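Local atomic coordinates of beta-mannosidase (Trichoderma harzianum, PDB entry 4CVU), a protein that probably hydrolyses terminal beta-linked mannose units from the non-reducing ends of oligosaccharides, as a fungal enzyme of glycoside hydrolase family 2. Residues 235-240 against 348-353; 313-318 against 375-380; 382-387 against 416-421; 760-765 against 831-836. One frame throughout, in Å; residues are numbered along the deposited sequence. Where two conformers were deposited one is given.

Contact 1 (235-240 against 348-353); sequences IFRKGQ and FRTILF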
# COMPACT_ATOMS: atom_id res chain seq x y z
N ILE A 235 -30.78 32.52 24.39
CA ILE A 235 -31.13 33.85 23.95
C ILE A 235 -32.30 33.72 22.99
O ILE A 235 -32.20 33.06 21.94
CB ILE A 235 -29.97 34.56 23.27
CG1 ILE A 235 -28.81 34.68 24.26
CG2 ILE A 235 -30.42 35.92 22.83
CD1 ILE A 235 -27.56 35.27 23.67
N PHE A 236 -33.43 34.29 23.39
CA PHE A 236 -34.67 34.20 22.62
C PHE A 236 -35.44 35.52 22.69
O PHE A 236 -35.07 36.41 23.46
CB PHE A 236 -35.54 33.05 23.14
CG PHE A 236 -35.81 33.09 24.61
CD1 PHE A 236 -34.84 32.68 25.53
CD2 PHE A 236 -37.03 33.54 25.09
CE1 PHE A 236 -35.09 32.73 26.88
CE2 PHE A 236 -37.28 33.60 26.44
CZ PHE A 236 -36.30 33.20 27.34
N ARG A 237 -36.47 35.65 21.86
CA ARG A 237 -37.34 36.82 21.91
C ARG A 237 -38.34 36.59 23.02
O ARG A 237 -38.80 35.47 23.27
CB ARG A 237 -38.08 37.01 20.57
CG ARG A 237 -37.19 37.37 19.38
CD ARG A 237 -36.84 38.84 19.35
NE ARG A 237 -36.01 39.23 18.21
CZ ARG A 237 -35.71 40.48 17.88
NH1 ARG A 237 -36.17 41.51 18.59
NH2 ARG A 237 -34.94 40.73 16.82
N LYS A 238 -38.71 37.67 23.70
CA LYS A 238 -39.64 37.54 24.79
C LYS A 238 -40.97 36.95 24.26
O LYS A 238 -41.47 37.35 23.22
CB LYS A 238 -39.86 38.89 25.45
CG LYS A 238 -40.50 38.78 26.82
CD LYS A 238 -40.14 39.95 27.72
CE LYS A 238 -40.79 39.77 29.09
NZ LYS A 238 -40.43 38.43 29.68
N GLY A 239 -41.50 35.98 24.99
CA GLY A 239 -42.73 35.28 24.58
C GLY A 239 -42.52 34.11 23.61
O GLY A 239 -43.48 33.45 23.23
N GLN A 240 -41.28 33.88 23.20
CA GLN A 240 -40.98 32.85 22.18
C GLN A 240 -41.15 31.45 22.74
O GLN A 240 -40.70 31.15 23.84
CB GLN A 240 -39.55 33.02 21.62
CG GLN A 240 -39.10 31.98 20.58
CD GLN A 240 -37.75 32.29 19.95
OE1 GLN A 240 -37.08 33.28 20.28
NE2 GLN A 240 -37.34 31.44 18.99
N PHE A 348 -27.28 36.73 18.71
CA PHE A 348 -28.65 37.15 18.81
C PHE A 348 -29.32 36.90 17.49
O PHE A 348 -29.06 37.60 16.52
CB PHE A 348 -28.75 38.64 19.19
CG PHE A 348 -28.35 38.92 20.60
CD1 PHE A 348 -27.01 39.10 20.93
CD2 PHE A 348 -29.31 38.99 21.61
CE1 PHE A 348 -26.65 39.35 22.24
CE2 PHE A 348 -28.95 39.24 22.92
CZ PHE A 348 -27.62 39.42 23.23
N ARG A 349 -30.13 35.84 17.45
CA ARG A 349 -30.97 35.54 16.30
C ARG A 349 -32.06 34.56 16.65
O ARG A 349 -31.99 33.88 17.67
CB ARG A 349 -30.15 35.01 15.10
CG ARG A 349 -29.09 33.96 15.43
CD ARG A 349 -29.63 32.55 15.48
NE ARG A 349 -30.09 32.22 16.82
CZ ARG A 349 -30.08 30.99 17.33
NH1 ARG A 349 -29.62 29.97 16.64
NH2 ARG A 349 -30.52 30.81 18.57
N THR A 350 -33.07 34.53 15.81
CA THR A 350 -34.13 33.54 15.92
C THR A 350 -33.98 32.59 14.75
O THR A 350 -33.71 33.03 13.62
CB THR A 350 -35.54 34.16 15.91
OG1 THR A 350 -35.79 34.79 14.65
CG2 THR A 350 -35.71 35.16 17.07
N ILE A 351 -34.09 31.30 15.03
CA ILE A 351 -34.17 30.30 13.98
C ILE A 351 -35.34 29.38 14.23
O ILE A 351 -35.41 28.72 15.25
CB ILE A 351 -32.84 29.53 13.82
CG1 ILE A 351 -32.91 28.54 12.61
CG2 ILE A 351 -32.44 28.81 15.10
CD1 ILE A 351 -32.93 29.21 11.28
N LEU A 352 -36.28 29.40 13.29
CA LEU A 352 -37.49 28.61 13.35
C LEU A 352 -37.43 27.45 12.36
O LEU A 352 -37.07 27.66 11.19
CB LEU A 352 -38.67 29.49 12.95
CG LEU A 352 -40.04 28.78 12.88
CD1 LEU A 352 -40.50 28.36 14.26
CD2 LEU A 352 -41.06 29.72 12.25
N PHE A 353 -37.76 26.25 12.82
CA PHE A 353 -38.09 25.16 11.94
C PHE A 353 -39.62 25.07 11.92
O PHE A 353 -40.23 24.80 12.94
CB PHE A 353 -37.48 23.82 12.36
CG PHE A 353 -38.08 22.63 11.64
CD1 PHE A 353 -37.99 22.52 10.25
CD2 PHE A 353 -38.74 21.63 12.34
CE1 PHE A 353 -38.57 21.44 9.58
CE2 PHE A 353 -39.34 20.56 11.68
CZ PHE A 353 -39.23 20.45 10.31
O HOH W 1 -33.75 32.57 19.50
O HOH W 2 -34.65 31.06 17.66

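Contact 2 (313-318 against 375-380); sequences WWPRDM and FEINGH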
# COMPACT_ATOMS: atom_id res chain seq x y z
N TRP A 313 -27.16 38.06 14.27
CA TRP A 313 -26.41 37.03 13.57
C TRP A 313 -27.22 36.57 12.37
O TRP A 313 -28.43 36.35 12.47
CB TRP A 313 -26.13 35.87 14.51
CG TRP A 313 -25.28 34.72 13.96
CD1 TRP A 313 -23.93 34.55 14.13
CD2 TRP A 313 -25.74 33.58 13.21
NE1 TRP A 313 -23.52 33.37 13.51
CE2 TRP A 313 -24.62 32.76 12.95
CE3 TRP A 313 -26.99 33.18 12.71
CZ2 TRP A 313 -24.71 31.58 12.21
CZ3 TRP A 313 -27.07 31.97 11.99
CH2 TRP A 313 -25.94 31.20 11.75
N TRP A 314 -26.53 36.43 11.24
CA TRP A 314 -27.10 35.85 10.03
C TRP A 314 -26.19 34.74 9.49
O TRP A 314 -24.97 34.75 9.71
CB TRP A 314 -27.25 36.93 8.94
CG TRP A 314 -28.09 38.10 9.35
CD1 TRP A 314 -27.64 39.25 9.93
CD2 TRP A 314 -29.51 38.26 9.18
NE1 TRP A 314 -28.68 40.11 10.14
CE2 TRP A 314 -29.84 39.53 9.69
CE3 TRP A 314 -30.52 37.47 8.65
CZ2 TRP A 314 -31.14 40.02 9.69
CZ3 TRP A 314 -31.82 37.95 8.64
CH2 TRP A 314 -32.12 39.23 9.16
N PRO A 315 -26.76 33.79 8.77
CA PRO A 315 -25.93 32.84 7.99
C PRO A 315 -25.07 33.52 6.91
O PRO A 315 -25.24 34.71 6.61
CB PRO A 315 -26.98 31.91 7.35
CG PRO A 315 -28.18 31.99 8.25
CD PRO A 315 -28.18 33.40 8.76
N ARG A 316 -24.14 32.77 6.34
CA ARG A 316 -23.29 33.29 5.27
C ARG A 316 -24.11 33.72 4.06
O ARG A 316 -25.11 33.08 3.71
CB ARG A 316 -22.19 32.29 4.87
CG ARG A 316 -22.59 30.85 4.50
CD ARG A 316 -21.32 30.00 4.23
NE ARG A 316 -20.43 30.70 3.30
CZ ARG A 316 -20.67 30.81 1.99
NH1 ARG A 316 -21.75 30.26 1.42
NH2 ARG A 316 -19.83 31.50 1.24
N ASP A 317 -23.67 34.82 3.43
CA ASP A 317 -24.39 35.45 2.30
C ASP A 317 -25.82 35.93 2.66
O ASP A 317 -26.63 36.17 1.76
CB ASP A 317 -24.39 34.55 1.05
CG ASP A 317 -23.09 34.68 0.22
OD1 ASP A 317 -22.11 35.27 0.71
OD2 ASP A 317 -23.06 34.20 -0.95
N MET A 318 -26.11 36.08 3.95
CA MET A 318 -27.33 36.76 4.39
C MET A 318 -27.04 37.92 5.35
O MET A 318 -27.95 38.45 5.96
CB MET A 318 -28.28 35.77 5.08
CG MET A 318 -28.64 34.54 4.27
SD MET A 318 -29.76 33.44 5.18
CE MET A 318 -29.28 31.86 4.51
N PHE A 375 -37.30 26.55 7.04
CA PHE A 375 -36.60 27.29 8.04
C PHE A 375 -36.80 28.80 7.85
O PHE A 375 -36.96 29.25 6.72
CB PHE A 375 -35.12 26.93 7.98
CG PHE A 375 -34.80 25.56 8.50
CD1 PHE A 375 -34.87 24.45 7.68
CD2 PHE A 375 -34.39 25.39 9.82
CE1 PHE A 375 -34.55 23.21 8.17
CE2 PHE A 375 -34.06 24.15 10.31
CZ PHE A 375 -34.15 23.07 9.50
N GLU A 376 -36.78 29.57 8.93
CA GLU A 376 -36.81 31.04 8.90
C GLU A 376 -35.72 31.63 9.80
O GLU A 376 -35.56 31.20 10.93
CB GLU A 376 -38.15 31.56 9.38
CG GLU A 376 -39.32 31.10 8.52
CD GLU A 376 -40.65 31.61 9.00
OE1 GLU A 376 -40.69 32.44 9.94
OE2 GLU A 376 -41.68 31.14 8.45
N ILE A 377 -34.98 32.61 9.30
CA ILE A 377 -33.92 33.24 10.08
C ILE A 377 -34.30 34.68 10.37
O ILE A 377 -34.51 35.45 9.47
CB ILE A 377 -32.53 33.14 9.43
CG1 ILE A 377 -31.40 33.72 10.29
CG2 ILE A 377 -32.49 33.84 8.09
CD1 ILE A 377 -30.96 32.91 11.47
N ASN A 378 -34.43 34.99 11.66
CA ASN A 378 -34.86 36.30 12.09
C ASN A 378 -36.16 36.69 11.36
O ASN A 378 -36.29 37.77 10.92
CB ASN A 378 -33.79 37.34 11.85
CG ASN A 378 -32.55 37.09 12.66
OD1 ASN A 378 -32.64 36.72 13.81
ND2 ASN A 378 -31.37 37.28 12.06
N GLY A 379 -37.07 35.76 11.21
CA GLY A 379 -38.35 36.04 10.60
C GLY A 379 -38.41 35.92 9.10
O GLY A 379 -39.48 35.91 8.55
N HIS A 380 -37.28 35.75 8.43
CA HIS A 380 -37.26 35.61 6.96
C HIS A 380 -37.10 34.15 6.54
O HIS A 380 -36.18 33.47 6.99
CB HIS A 380 -36.13 36.42 6.33
CG HIS A 380 -36.12 37.86 6.73
ND1 HIS A 380 -35.63 38.29 7.95
CD2 HIS A 380 -36.53 38.97 6.08
CE1 HIS A 380 -35.73 39.61 8.02
NE2 HIS A 380 -36.28 40.05 6.90

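Contact 3 (382-387 against 416-421); sequences FYAKGA and FNMLRV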
# COMPACT_ATOMS: atom_id res chain seq x y z
N PHE A 382 -35.84 31.38 3.97
CA PHE A 382 -34.73 31.31 3.05
C PHE A 382 -34.65 29.92 2.41
O PHE A 382 -35.16 28.94 2.99
CB PHE A 382 -33.41 31.64 3.77
CG PHE A 382 -33.06 30.64 4.83
CD1 PHE A 382 -33.54 30.78 6.10
CD2 PHE A 382 -32.27 29.53 4.51
CE1 PHE A 382 -33.23 29.84 7.07
CE2 PHE A 382 -31.95 28.60 5.48
CZ PHE A 382 -32.43 28.74 6.76
N TYR A 383 -34.04 29.84 1.23
CA TYR A 383 -33.82 28.55 0.58
C TYR A 383 -32.56 27.90 1.18
O TYR A 383 -31.47 28.45 1.03
CB TYR A 383 -33.62 28.70 -0.94
CG TYR A 383 -33.86 27.38 -1.64
CD1 TYR A 383 -32.86 26.43 -1.72
CD2 TYR A 383 -35.11 27.06 -2.13
CE1 TYR A 383 -33.08 25.19 -2.30
CE2 TYR A 383 -35.35 25.83 -2.72
CZ TYR A 383 -34.33 24.89 -2.79
OH TYR A 383 -34.54 23.64 -3.34
N ALA A 384 -32.72 26.75 1.83
CA ALA A 384 -31.55 26.06 2.43
C ALA A 384 -30.79 25.31 1.35
O ALA A 384 -31.40 24.72 0.45
CB ALA A 384 -31.98 25.13 3.53
N LYS A 385 -29.46 25.40 1.38
CA LYS A 385 -28.65 24.79 0.37
C LYS A 385 -27.50 24.11 1.11
O LYS A 385 -26.86 24.76 1.90
CB LYS A 385 -28.11 25.86 -0.57
CG LYS A 385 -29.18 26.61 -1.39
CD LYS A 385 -28.60 27.64 -2.36
CE LYS A 385 -27.75 28.67 -1.61
NZ LYS A 385 -27.29 29.82 -2.43
N GLY A 386 -27.29 22.83 0.90
CA GLY A 386 -26.13 22.16 1.49
C GLY A 386 -26.21 20.65 1.35
O GLY A 386 -26.57 20.14 0.25
N ALA A 387 -25.81 19.96 2.43
CA ALA A 387 -25.60 18.49 2.41
C ALA A 387 -25.64 17.87 3.81
O ALA A 387 -25.79 18.59 4.79
CB ALA A 387 -24.29 18.13 1.72
N PHE A 416 -22.92 26.66 0.34
CA PHE A 416 -23.80 26.12 1.36
C PHE A 416 -24.29 27.22 2.32
O PHE A 416 -23.64 28.19 2.50
CB PHE A 416 -23.10 25.03 2.21
CG PHE A 416 -23.00 23.69 1.56
CD1 PHE A 416 -22.72 23.54 0.24
CD2 PHE A 416 -23.10 22.58 2.31
CE1 PHE A 416 -22.56 22.30 -0.31
CE2 PHE A 416 -22.95 21.36 1.77
CZ PHE A 416 -22.67 21.21 0.47
N ASN A 417 -25.45 27.06 2.92
CA ASN A 417 -25.79 27.79 4.13
C ASN A 417 -26.24 26.87 5.24
O ASN A 417 -26.52 27.34 6.35
CB ASN A 417 -26.82 28.90 3.86
CG ASN A 417 -28.05 28.38 3.20
OD1 ASN A 417 -28.44 27.26 3.43
ND2 ASN A 417 -28.61 29.16 2.28
N MET A 418 -26.22 25.55 5.00
CA MET A 418 -26.67 24.57 5.98
C MET A 418 -25.99 23.22 5.79
O MET A 418 -25.71 22.82 4.64
CB MET A 418 -28.21 24.37 5.87
CG MET A 418 -28.81 23.49 6.94
SD MET A 418 -30.63 23.36 6.78
CE MET A 418 -31.16 24.77 7.71
N LEU A 419 -25.68 22.57 6.92
CA LEU A 419 -25.41 21.15 7.00
C LEU A 419 -26.42 20.49 7.91
O LEU A 419 -26.78 21.02 8.98
CB LEU A 419 -23.97 20.85 7.53
CG LEU A 419 -22.81 21.39 6.72
CD1 LEU A 419 -21.50 21.28 7.50
CD2 LEU A 419 -22.67 20.67 5.41
N ARG A 420 -26.86 19.29 7.52
CA ARG A 420 -27.55 18.43 8.44
C ARG A 420 -26.57 17.53 9.11
O ARG A 420 -25.94 16.72 8.44
CB ARG A 420 -28.59 17.57 7.72
CG ARG A 420 -29.05 16.41 8.57
CD ARG A 420 -30.37 15.89 8.04
NE ARG A 420 -30.81 14.70 8.77
CZ ARG A 420 -30.97 13.48 8.27
NH1 ARG A 420 -30.70 13.19 7.00
NH2 ARG A 420 -31.40 12.51 9.05
N VAL A 421 -26.45 17.66 10.43
CA VAL A 421 -25.57 16.83 11.23
C VAL A 421 -26.32 15.52 11.53
O VAL A 421 -27.07 15.41 12.49
CB VAL A 421 -25.08 17.53 12.51
CG1 VAL A 421 -24.02 16.70 13.21
CG2 VAL A 421 -24.52 18.88 12.19

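Contact 4 (760-765 against 831-836); sequences DLWEPV and KLPNAA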
# COMPACT_ATOMS: atom_id res chain seq x y z
N ASP A 760 -32.36 32.70 -5.28
CA ASP A 760 -32.66 32.60 -3.85
C ASP A 760 -32.60 33.93 -3.07
O ASP A 760 -32.68 33.95 -1.82
CB ASP A 760 -31.78 31.54 -3.19
CG ASP A 760 -30.34 31.97 -3.02
OD1 ASP A 760 -29.94 33.09 -3.47
OD2 ASP A 760 -29.60 31.15 -2.44
N LEU A 761 -32.43 35.02 -3.80
CA LEU A 761 -32.31 36.34 -3.20
C LEU A 761 -33.66 36.77 -2.63
O LEU A 761 -34.72 36.25 -3.04
CB LEU A 761 -31.82 37.36 -4.22
CG LEU A 761 -30.44 37.08 -4.82
CD1 LEU A 761 -30.22 37.98 -6.03
CD2 LEU A 761 -29.32 37.23 -3.80
N TRP A 762 -33.63 37.69 -1.67
CA TRP A 762 -34.85 38.13 -0.96
C TRP A 762 -35.51 39.36 -1.60
O TRP A 762 -36.33 40.02 -0.98
CB TRP A 762 -34.58 38.38 0.53
CG TRP A 762 -34.01 37.17 1.30
CD1 TRP A 762 -33.85 35.88 0.84
CD2 TRP A 762 -33.58 37.16 2.66
NE1 TRP A 762 -33.34 35.10 1.82
CE2 TRP A 762 -33.14 35.86 2.94
CE3 TRP A 762 -33.50 38.14 3.67
CZ2 TRP A 762 -32.62 35.50 4.20
CZ3 TRP A 762 -32.99 37.78 4.91
CH2 TRP A 762 -32.56 36.47 5.16
N GLU A 763 -35.14 39.65 -2.83
CA GLU A 763 -35.74 40.74 -3.62
C GLU A 763 -35.72 40.33 -5.10
O GLU A 763 -34.87 39.53 -5.50
CB GLU A 763 -34.96 42.03 -3.43
CG GLU A 763 -33.55 41.98 -4.01
CD GLU A 763 -32.67 43.13 -3.57
OE1 GLU A 763 -32.82 43.62 -2.41
OE2 GLU A 763 -31.82 43.54 -4.38
N PRO A 764 -36.66 40.85 -5.90
CA PRO A 764 -36.59 40.62 -7.34
C PRO A 764 -35.24 41.03 -7.94
O PRO A 764 -34.58 41.92 -7.42
CB PRO A 764 -37.74 41.48 -7.90
CG PRO A 764 -38.31 42.25 -6.74
CD PRO A 764 -37.91 41.52 -5.51
N VAL A 765 -34.83 40.33 -8.99
CA VAL A 765 -33.69 40.73 -9.82
C VAL A 765 -34.02 40.58 -11.29
O VAL A 765 -34.88 39.79 -11.67
CB VAL A 765 -32.42 39.91 -9.52
CG1 VAL A 765 -31.99 40.12 -8.09
CG2 VAL A 765 -32.62 38.42 -9.78
N LYS A 831 -28.78 42.51 -4.88
CA LYS A 831 -28.18 42.66 -3.58
C LYS A 831 -28.41 41.38 -2.80
O LYS A 831 -29.48 40.81 -2.88
CB LYS A 831 -28.83 43.81 -2.81
CG LYS A 831 -28.71 45.18 -3.44
CD LYS A 831 -29.28 46.25 -2.50
CE LYS A 831 -29.53 47.59 -3.21
NZ LYS A 831 -28.41 48.56 -3.03
N LEU A 832 -27.41 40.97 -2.04
CA LEU A 832 -27.57 39.91 -1.04
C LEU A 832 -28.38 40.46 0.12
O LEU A 832 -28.36 41.66 0.35
CB LEU A 832 -26.21 39.43 -0.51
CG LEU A 832 -25.31 38.72 -1.52
CD1 LEU A 832 -24.04 38.27 -0.82
CD2 LEU A 832 -26.01 37.55 -2.21
N PRO A 833 -29.07 39.58 0.87
CA PRO A 833 -29.80 40.06 2.05
C PRO A 833 -28.94 40.86 3.00
O PRO A 833 -27.79 40.50 3.24
CB PRO A 833 -30.27 38.76 2.73
CG PRO A 833 -30.33 37.76 1.63
CD PRO A 833 -29.19 38.13 0.71
N ASN A 834 -29.50 41.96 3.51
CA ASN A 834 -28.86 42.79 4.55
C ASN A 834 -27.51 43.38 4.16
O ASN A 834 -26.67 43.67 5.01
CB ASN A 834 -28.75 42.02 5.88
CG ASN A 834 -30.11 41.54 6.37
OD1 ASN A 834 -30.92 42.33 6.83
ND2 ASN A 834 -30.37 40.24 6.27
N ALA A 835 -27.31 43.56 2.86
CA ALA A 835 -26.09 44.16 2.35
C ALA A 835 -26.05 45.61 2.80
O ALA A 835 -27.05 46.31 2.72
CB ALA A 835 -26.06 44.09 0.83
N ALA A 836 -24.90 46.03 3.32
CA ALA A 836 -24.73 47.41 3.76
C ALA A 836 -24.62 48.33 2.55
O ALA A 836 -25.44 49.23 2.37
CB ALA A 836 -23.50 47.55 4.64
O HOH W 3 -31.44 39.41 -1.06

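Contact 1 (235-240 against 348-353)
Ile235 lies against the ring of Phe348, and two branches share the apolar part of this contact. The CG2 methyl meets the ring at Phe348 CD2, 3.5 Å away. The other branch starts beside the backbone N (chi1 -60°) and runs on extended, which carries Ile235 CD1 over the ring face in a CH-pi contact 4.3 Å from the Phe348 centroid. Further along, Thr350 CG2 packs crosswise on the bent chain of Arg237, touching CG at 3.5 Å. The polar ends of both residues turn elsewhere: Arg237 NH1 bonds to Ala250 O, and Thr350 OG1 to Gln248.

No direct hydrogen bond joins the segments, and water does the work instead. One water sits 2.9 Å from both Ile235 O and Arg349 O, though this water cannot serve every acceptor around it at once. A second accepts from Gln240 NE2 and, at 2.7 Å, from Ile351 N.

The amide that reaches this second water is itself anchored. Gln240 stretches out from a type II turn, Arg237 to Gln240, and its OE1 receives Arg237 N in the carbonyl plane at 2.9 Å (166°), fixing which end of the amide faces the water. With an alanine here, the Arg237 N-H would probably be left without its acceptor and the water on Ile351 N without the amide donor.

The waters bridge a junction between domains: the edge strand 227-237 of an immunoglobulin-like sandwich meets the chain leading into strand 351-354 of the sheet of the probable catalytic domain.

Contact 2 (313-318 against 375-380)
The side chains of Trp314 and Asn378 cross at a slant, with the amide plane turned 84° against the indole. Asn378 ND2 is poised over one face, 3.3 Å above the plane and toward the rim, while the carbonyl oxygen of Met318 covers the opposite face. The same ND2 donates to Trp313 O at 3.1 Å; the bond is bent (146°) and comes in tilted from the carbonyl plane. With Asn378 OD1 taken by Thr350 N, both ends of the amide are engaged and its rotation is fixed.

At the rim of the indole sits His380. Its ND1 lies in the plane of the Trp314 ring and CE1 is 3.8 Å from Trp314 CH2, but the two rings are turned obliquely to one another. His380 ND1 also makes a weak bond to Ile377 O, and Trp762 stacks on the imidazole.

Ile377, Asn378 and His380 belong to a two-residue beta hairpin. A type I' turn from Ile377 to His380 links strands 374-377 and 380-389, closed by backbone bonds in both directions, and at Gly379 the backbone angles would press a beta carbon against the preceding carbonyl oxygen. The partner, 313-318, is a loop of the immunoglobulin-like domain that includes a type II turn.

Ile377 is the hairpin's apolar contribution. Because CG1 extends opposite the backbone N (chi1 -176°), it meets Pro315 tip to tip, CG1 to CD at 3.6 Å, and pushes CD1 to the edge of the Trp313 indole, 4.0 Å from CZ3. Its CG2 branch turns to Met318 SD, also 4.0 Å away, the two chains crossing at a slant. Trp313 NE1 points off to Asp437 O.

Contact 3 (382-387 against 416-421)
Asn417 folds its side chain back between its own backbone N and carbonyl carbon (chi1 55°), and this torsion sets the amide beside Tyr383 and Lys385. Phe416 has CG beside the backbone N (chi1 -79°) and turns a face of its ring to Gly386.

The Asn417 amide acts much like a stretch of neighbouring strand. ND2 donates to Tyr383 O at 3.2 Å, nearly in the amide plane, and OD1 accepts Lys385 N at 3.0 Å, so that polar groups on both sides of Ala384 are served by one side chain. The main chain then takes over. Lys385 O receives two donors, Asn417 N at 2.9 Å and, on a longer and more bent path, Met418 N; beyond, Arg420 N reaches Ala387 O at 3.0 Å.

Gly386 CA sits over one face of the Phe416 ring, although the modelled approach is too close to be trusted in detail. A CA-H...O contact runs from Gly386 CA to Met418 O, 3.2 Å away; a beta carbon on Gly386 would collide with that oxygen. Ala387 CB touches Phe416 CE2 at 3.5 Å, whereas Met418 SD packs on Ala384 CB at 3.9 Å.

The charged ends leave the contact: Lys385 NZ forms a salt bridge with Asp760, and Arg420 with Glu446 and Glu594. Strands 384-387 and 418-421 run in broadly parallel directions, splayed by 50°, and helix 401-413 connects them and packs on Phe416 and Leu419. Such a beta-alpha-beta unit is the repeating element of the (beta/alpha)8 barrel that forms the catalytic domain of family 2 glycosidases.

Contact 4 (760-765 against 831-836)
Two loops of the mannosidase Ig/CBM-like domain come together where Pro833 rests on the indole of Trp762, a proline-tryptophan CH-pi pair. The pyrrolidine leans over the ring with its CB-CG edge nearest the indole: Pro833 CG lies 3.6 Å from the centroid of the five-membered ring, and CB settles over the six-membered part, 3.4 Å from Trp762 CE3. The Trp762 ring also stacks with His380. Asn834 comes next, its amide at 88° to the indole, with ND2 hydrogen-bonded away to Met318 O.

On one flank Leu761 CD2 meets Leu832 CD2 at 3.7 Å, the two chains crossing at a slant. Polar links are looser. Glu763 CG lies between the backbone N and the carbonyl carbon (chi1 67°), and from there the chain runs extended to bring OE2 to Lys831 N, a weak, bent bond (134°) of 3.2 Å. The lysine's NZ stays 6.2 Å from Glu763 OE2 and bonds to Ser838 O. A water bridges the backbones, accepting from Trp762 N at 2.9 Å and donating to Lys831 O.

With an alanine here in place of Trp762, Pro833 would probably lose the face it rests on, leaving a gap between the loops and His380 without its stacking partner.

The loops connect strand 752-759 to 765-774 and strand 821-830 to 841-849. Strands 765-774 and 821-830 are sheet neighbours, Phe843 of strand 841-849 backs both leucines, and on the barrel side Trp762 touches Phe382 of strand 380-389.

How the contacts relate
The four contacts illustrate how a multidomain glycosidase is assembled around its barrel. Contact 2 is central, its centre about 12 Å from those of contacts 1, 3 and 4, whereas contacts 1 and 4 lie about 23 Å apart without touching. Along the chain contacts 1 and 2 interleave, and contacts 3 and 4 follow in series. Contacts 1, 2 and 3 reach one mixed sheet: strand 351-354 pairs with 374-377, which turns back into 380-389, the partner of 418-421. Contact 4 lies in the Ig/CBM-like domain, joined to contact 3 by the Lys385-Asp760 salt bridge and to contact 2 through Asn834 and Met318. The immunoglobulin-like domains of contacts 1 and 4 thus probably dock on the same region of the barrel.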